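Local coordinates for protein PHOX (Pseudomonas fluorescens, PDB 4A9V) that hydrolyses phosphate monoesters as a PhoX-type alkaline phosphatase, a beta-propeller enzyme with a complex iron-calcium cofactor, at residues Thr92-Leu97 against Gly102-Ala107; Lys112-Glu117 against Ile225-Phe230. One frame throughout, in Å; residues are numbered along the deposited sequence.

Contact 1. Residues Thr92-Leu97 against Gly102-Ala107; sequences TNYRYL and GMPQSA
The ring of Y94 carries almost all of this contact, leaning from the first turn of the short helix 94-97 across G102, M103 and P104 of the loop that leads into helix 107-115. Apolar contact comes first. CD of P104 lies 3.5 Å from CE2 of Y94; CD and CG of the proline meet the CE2-CZ-OH end of Y94, the two side chains crossing at about a right angle. Proline suits the place because its rigid ring offers aliphatic carbon without a long flexible chain.

The sulfur contact is of a different kind. M103 SD sits beside the rim of the Y94 ring, 4.9 Å from its centroid and 75° off the normal, a Met-aromatic contact made at the edge. A bend at chi2 (-66°) brings the sulfur back to the ring although CB of M103 points away from 92-97.

The backbone supplies the third element: G102 O comes within 3.4 Å of Y94 CB. This carbonyl is buried here and has no hydrogen-bonding partner in the model. The phenol hydroxyl, by contrast, is hydrogen-bonded to I225 O. The chemistry is therefore that of tyrosine used in two ways, its ring as an apolar surface met by the loop at its rim and obliquely, and its hydroxyl as a polar link to another part of the chain.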
loop_
_atom_site.group_PDB
_atom_site.type_symbol
_atom_site.label_atom_id
_atom_site.label_comp_id
_atom_site.label_asym_id
_atom_site.label_seq_id
_atom_site.Cartn_x
_atom_site.Cartn_y
_atom_site.Cartn_z
ATOM N N THR A 92 0.520 3.021 14.051
ATOM C CA THR A 92 -0.161 3.866 15.019
ATOM C C THR A 92 0.731 5.015 15.452
ATOM O O THR A 92 1.931 5.022 15.201
ATOM C CB THR A 92 -0.684 3.050 16.227
ATOM O OG1 THR A 92 -1.473 3.890 17.082
ATOM C CG2 THR A 92 0.461 2.449 17.027
ATOM N N ASN A 93 0.106 6.013 16.057
ATOM C CA ASN A 93 0.768 7.258 16.413
ATOM C C ASN A 93 0.822 7.363 17.931
ATOM O O ASN A 93 -0.202 7.612 18.571
ATOM C CB ASN A 93 -0.052 8.416 15.852
ATOM C CG ASN A 93 -0.406 8.210 14.389
ATOM O OD1 ASN A 93 0.476 8.077 13.544
ATOM N ND2 ASN A 93 -1.697 8.120 14.093
ATOM N N TYR A 94 1.962 7.018 18.520
ATOM C CA TYR A 94 2.047 6.905 19.971
ATOM C C TYR A 94 1.628 8.201 20.683
ATOM O O TYR A 94 1.103 8.154 21.791
ATOM C CB TYR A 94 3.457 6.504 20.410
ATOM C CG TYR A 94 3.895 5.107 19.998
ATOM C CD1 TYR A 94 2.976 4.111 19.700
ATOM C CD2 TYR A 94 5.237 4.770 19.975
ATOM C CE1 TYR A 94 3.385 2.820 19.407
ATOM C CE2 TYR A 94 5.653 3.477 19.703
ATOM C CZ TYR A 94 4.718 2.496 19.469
ATOM O OH TYR A 94 5.091 1.205 19.166
ATOM N N ARG A 95 1.865 9.353 20.059
ATOM C CA ARG A 95 1.481 10.614 20.691
ATOM C C ARG A 95 -0.011 10.711 20.961
ATOM O O ARG A 95 -0.427 11.443 21.859
ATOM C CB ARG A 95 1.969 11.822 19.888
ATOM C CG ARG A 95 1.210 12.101 18.607
ATOM C CD ARG A 95 1.857 13.225 17.808
ATOM N NE ARG A 95 1.840 14.487 18.544
ATOM C CZ ARG A 95 2.837 15.367 18.551
ATOM N NH1 ARG A 95 3.889 15.188 17.765
ATOM N NH2 ARG A 95 2.701 16.507 19.207
ATOM N N TYR A 96 -0.806 9.973 20.188
ATOM C CA TYR A 96 -2.259 9.971 20.334
ATOM C C TYR A 96 -2.795 8.668 20.928
ATOM O O TYR A 96 -3.892 8.647 21.476
ATOM C CB TYR A 96 -2.941 10.272 18.997
ATOM C CG TYR A 96 -2.493 11.571 18.373
ATOM C CD1 TYR A 96 -2.560 12.760 19.079
ATOM C CD2 TYR A 96 -2.031 11.615 17.066
ATOM C CE1 TYR A 96 -2.148 13.948 18.514
ATOM C CE2 TYR A 96 -1.635 12.804 16.484
ATOM C CZ TYR A 96 -1.674 13.963 17.224
ATOM O OH TYR A 96 -1.242 15.156 16.694
ATOM N N LEU A 97 -2.061 7.573 20.790
ATOM C CA LEU A 97 -2.584 6.264 21.157
ATOM C C LEU A 97 -2.709 6.113 22.677
ATOM O O LEU A 97 -3.671 5.529 23.173
ATOM C CB LEU A 97 -1.693 5.158 20.589
ATOM C CG LEU A 97 -2.136 3.728 20.911
ATOM C CD1 LEU A 97 -3.531 3.443 20.368
ATOM C CD2 LEU A 97 -1.130 2.723 20.374
ATOM N N GLY A 102 3.812 8.543 24.661
ATOM C CA GLY A 102 5.173 8.087 24.383
ATOM C C GLY A 102 5.269 6.604 24.057
ATOM O O GLY A 102 4.300 5.977 23.611
ATOM N N MET A 103 6.465 6.054 24.236
ATOM C CA MET A 103 6.722 4.655 23.913
ATOM C C MET A 103 5.872 3.725 24.765
ATOM O O MET A 103 5.569 4.032 25.908
ATOM C CB MET A 103 8.198 4.333 24.131
ATOM C CG MET A 103 9.117 5.076 23.177
ATOM S SD MET A 103 8.856 4.546 21.476
ATOM C CE MET A 103 9.855 5.740 20.587
ATOM N N PRO A 104 5.629 2.505 24.272
ATOM C CA PRO A 104 4.924 1.519 25.078
ATOM C C PRO A 104 5.626 1.282 26.416
ATOM O O PRO A 104 6.856 1.219 26.467
ATOM C CB PRO A 104 4.977 0.260 24.206
ATOM C CG PRO A 104 5.039 0.783 22.805
ATOM C CD PRO A 104 5.871 2.033 22.897
ATOM N N GLN A 105 4.839 1.136 27.480
ATOM C CA GLN A 105 5.373 0.993 28.833
ATOM C C GLN A 105 5.131 -0.385 29.425
ATOM O O GLN A 105 5.437 -0.620 30.589
ATOM C CB GLN A 105 4.753 2.037 29.754
ATOM C CG GLN A 105 5.080 3.451 29.340
ATOM C CD GLN A 105 4.499 4.494 30.270
ATOM O OE1 GLN A 105 3.670 4.201 31.136
ATOM N NE2 GLN A 105 4.851 5.738 30.019
ATOM N N SER A 106 4.404 -1.225 28.702
ATOM C CA SER A 106 3.931 -2.479 29.261
ATOM C C SER A 106 3.568 -3.431 28.137
ATOM O O SER A 106 3.363 -3.010 26.996
ATOM C CB SER A 106 2.695 -2.233 30.118
ATOM O OG SER A 106 1.613 -1.799 29.317
ATOM N N ALA A 107 3.346 -4.687 28.504
ATOM C CA ALA A 107 2.763 -5.665 27.598
ATOM C C ALA A 107 1.401 -5.223 27.072
ATOM O O ALA A 107 1.112 -5.385 25.889
ATOM C CB ALA A 107 2.648 -7.017 28.282
#

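Contact 2. Residues Lys112-Glu117 against Ile225-Phe230; sequences KALACE and INWHPF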
loop_
_atom_site.group_PDB
_atom_site.type_symbol
_atom_site.label_atom_id
_atom_site.label_comp_id
_atom_site.label_asym_id
_atom_site.label_seq_id
_atom_site.Cartn_x
_atom_site.Cartn_y
_atom_site.Cartn_z
ATOM N N LYS A 112 -1.969 -3.156 22.667
ATOM C CA LYS A 112 -2.819 -2.085 22.167
ATOM C C LYS A 112 -2.317 -1.542 20.821
ATOM O O LYS A 112 -3.110 -1.268 19.926
ATOM C CB LYS A 112 -2.887 -0.970 23.205
ATOM C CG LYS A 112 -3.772 0.202 22.850
ATOM C CD LYS A 112 -3.970 1.096 24.059
ATOM C CE LYS A 112 -4.486 2.461 23.665
ATOM N NZ LYS A 112 -4.769 3.313 24.854
ATOM N N ALA A 113 -1.000 -1.421 20.662
ATOM C CA ALA A 113 -0.413 -1.014 19.379
ATOM C C ALA A 113 -0.677 -2.066 18.305
ATOM O O ALA A 113 -1.082 -1.731 17.195
ATOM C CB ALA A 113 1.082 -0.753 19.533
ATOM N N LEU A 114 -0.459 -3.332 18.628
ATOM C CA LEU A 114 -0.727 -4.401 17.667
ATOM C C LEU A 114 -2.209 -4.442 17.275
ATOM O O LEU A 114 -2.551 -4.730 16.123
ATOM C CB LEU A 114 -0.297 -5.743 18.263
ATOM C CG LEU A 114 1.202 -6.020 18.138
ATOM C CD1 LEU A 114 1.659 -7.010 19.194
ATOM C CD2 LEU A 114 1.553 -6.535 16.755
ATOM N N ALA A 115 -3.079 -4.075 18.216
ATOM C CA ALA A 115 -4.515 -4.038 17.977
ATOM C C ALA A 115 -4.897 -2.980 16.945
ATOM O O ALA A 115 -5.938 -3.084 16.300
ATOM C CB ALA A 115 -5.249 -3.783 19.280
ATOM N N CYS A 116 -4.101 -1.919 16.861
ATOM C CA CYS A 116 -4.354 -0.836 15.920
ATOM C C CYS A 116 -4.114 -1.218 14.471
ATOM O O CYS A 116 -4.505 -0.463 13.589
ATOM C CB CYS A 116 -3.444 0.345 16.232
ATOM S SG CYS A 116 -3.873 1.310 17.693
ATOM N N GLU A 117 -3.291 -2.240 14.245
ATOM C CA GLU A 117 -2.809 -2.565 12.909
ATOM C C GLU A 117 -3.533 -3.789 12.379
ATOM O O GLU A 117 -4.144 -4.535 13.140
ATOM C CB GLU A 117 -1.300 -2.799 12.942
ATOM C CG GLU A 117 -0.565 -1.617 13.568
ATOM C CD GLU A 117 0.945 -1.660 13.483
ATOM O OE1 GLU A 117 1.520 -2.488 12.757
ATOM O OE2 GLU A 117 1.564 -0.848 14.209
ATOM N N ILE A 225 9.770 1.644 17.413
ATOM C CA ILE A 225 8.539 0.912 17.697
ATOM C C ILE A 225 8.555 0.340 19.127
ATOM O O ILE A 225 7.603 0.533 19.895
ATOM C CB ILE A 225 8.308 -0.206 16.652
ATOM C CG1 ILE A 225 8.207 0.382 15.243
ATOM C CG2 ILE A 225 7.073 -1.018 16.996
ATOM C CD1 ILE A 225 7.153 1.454 15.091
ATOM N N ASN A 226 9.634 -0.356 19.483
ATOM C CA ASN A 226 9.907 -0.734 20.862
ATOM C C ASN A 226 8.772 -1.559 21.469
ATOM O O ASN A 226 8.333 -1.343 22.603
ATOM C CB ASN A 226 10.252 0.511 21.676
ATOM C CG ASN A 226 11.526 1.176 21.183
ATOM O OD1 ASN A 226 12.456 0.495 20.756
ATOM N ND2 ASN A 226 11.513 2.499 21.097
ATOM N N TRP A 227 8.413 -2.612 20.738
ATOM C CA TRP A 227 7.574 -3.684 21.264
ATOM C C TRP A 227 8.381 -4.743 21.970
ATOM O O TRP A 227 7.923 -5.333 22.947
ATOM C CB TRP A 227 6.793 -4.334 20.130
ATOM C CG TRP A 227 5.790 -3.428 19.478
ATOM C CD1 TRP A 227 5.364 -2.174 19.905
ATOM C CD2 TRP A 227 5.023 -3.717 18.278
ATOM N NE1 TRP A 227 4.396 -1.688 19.070
ATOM C CE2 TRP A 227 4.205 -2.536 18.027
ATOM C CE3 TRP A 227 5.058 -4.723 17.333
ATOM C CZ2 TRP A 227 3.401 -2.432 16.913
ATOM C CZ3 TRP A 227 4.242 -4.615 16.217
ATOM C CH2 TRP A 227 3.438 -3.492 16.007
ATOM N N HIS A 228 9.581 -5.018 21.468
ATOM C CA HIS A 228 10.381 -6.140 21.952
ATOM C C HIS A 228 10.752 -6.124 23.421
ATOM O O HIS A 228 10.951 -7.190 23.993
ATOM C CB HIS A 228 11.629 -6.316 21.088
ATOM C CG HIS A 228 12.565 -5.133 21.120
ATOM N ND1 HIS A 228 12.383 -4.038 20.346
ATOM C CD2 HIS A 228 13.718 -4.905 21.860
ATOM C CE1 HIS A 228 13.341 -3.135 20.629
ATOM N NE2 HIS A 228 14.157 -3.667 21.555
ATOM N N PRO A 229 10.773 -4.948 24.083
ATOM C CA PRO A 229 11.072 -4.999 25.519
ATOM C C PRO A 229 9.941 -5.600 26.351
ATOM O O PRO A 229 10.172 -6.007 27.488
ATOM C CB PRO A 229 11.288 -3.527 25.887
ATOM C CG PRO A 229 11.687 -2.876 24.609
ATOM C CD PRO A 229 10.866 -3.573 23.567
ATOM N N PHE A 230 8.749 -5.712 25.770
ATOM C CA PHE A 230 7.587 -6.184 26.517
ATOM C C PHE A 230 6.926 -7.411 25.894
ATOM O O PHE A 230 6.151 -8.093 26.568
ATOM C CB PHE A 230 6.569 -5.058 26.681
ATOM C CG PHE A 230 7.100 -3.870 27.425
ATOM C CD1 PHE A 230 7.281 -3.927 28.795
ATOM C CD2 PHE A 230 7.544 -2.751 26.743
ATOM C CE1 PHE A 230 7.867 -2.879 29.477
ATOM C CE2 PHE A 230 8.097 -1.684 27.422
ATOM C CZ PHE A 230 8.273 -1.754 28.789
#
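A113 and W227 have the nearest CA atoms of the two segments, 8.6 Å apart, a separation wide enough for an indole to fill. One backbone is the last part of helix 107-115 running on into E117; the other, 225-230, is an irregular loop in which 227-229 have helical torsions and F230 N bonds back to W227 O.

The indole of W227 reaches from the loop to the helix end. CG stands beside the backbone N and anti to the carbonyl carbon (chi1 -66°), directing the ring system at the helix. L114 covers one face: its CG lies 4.0 Å from the centroid of the six-membered ring and 16° off the normal, a CH-pi contact, while CD2 closes to 3.3 Å from CZ3. I225, two residues before the tryptophan, lays CG2 over the opposite face, sandwiching the indole between two branched aliphatic side chains.

In the fold, the helix leads into strand 118-127 of a four-stranded antiparallel sheet, one of the sheets of this beta-propeller protein, so the tryptophan fastens a distant loop to the connection entering that strand. Alanine suits position 113 because its methyl, 3.5 Å from W227 NE1, lets the indole lie close to the helix. Replacing W227 by an alanine would probably leave L114 and I225 without the ring between them and open a gap beside A113.

E117 reaches toward W227 from the opposite direction to the indole, its chain extended beyond CG. Its carboxylate meets the ring at the edge, OE2 3.6 Å from CZ2, with the two planes 48° apart. Glutamate suits this edge, where its oxygen probably faces slightly positive C-H hydrogens, and is long enough for OE1 to accept a hydrogen bond from Q177 N.

In the fold
The two contacts have centres 8 Å apart and follow one another along the chain, with helix 107-115 running from the end of contact 1 into contact 2. The hydrogen bond from Y94 OH to I225 O, 2.7 Å long, joins contact 1 to the loop 225-230 of contact 2. A second meeting point brings K112 NZ within 3.0 Å of L97 O, between the two helices. The centres of contacts 1 and 2 lie about 23 and 20 Å from the centre of the chain; contact 2 is buried and contact 1 partly so. Both lie away from the metal sites, although the side chain of E117 is about 10 Å from the bound mu-oxo-diiron.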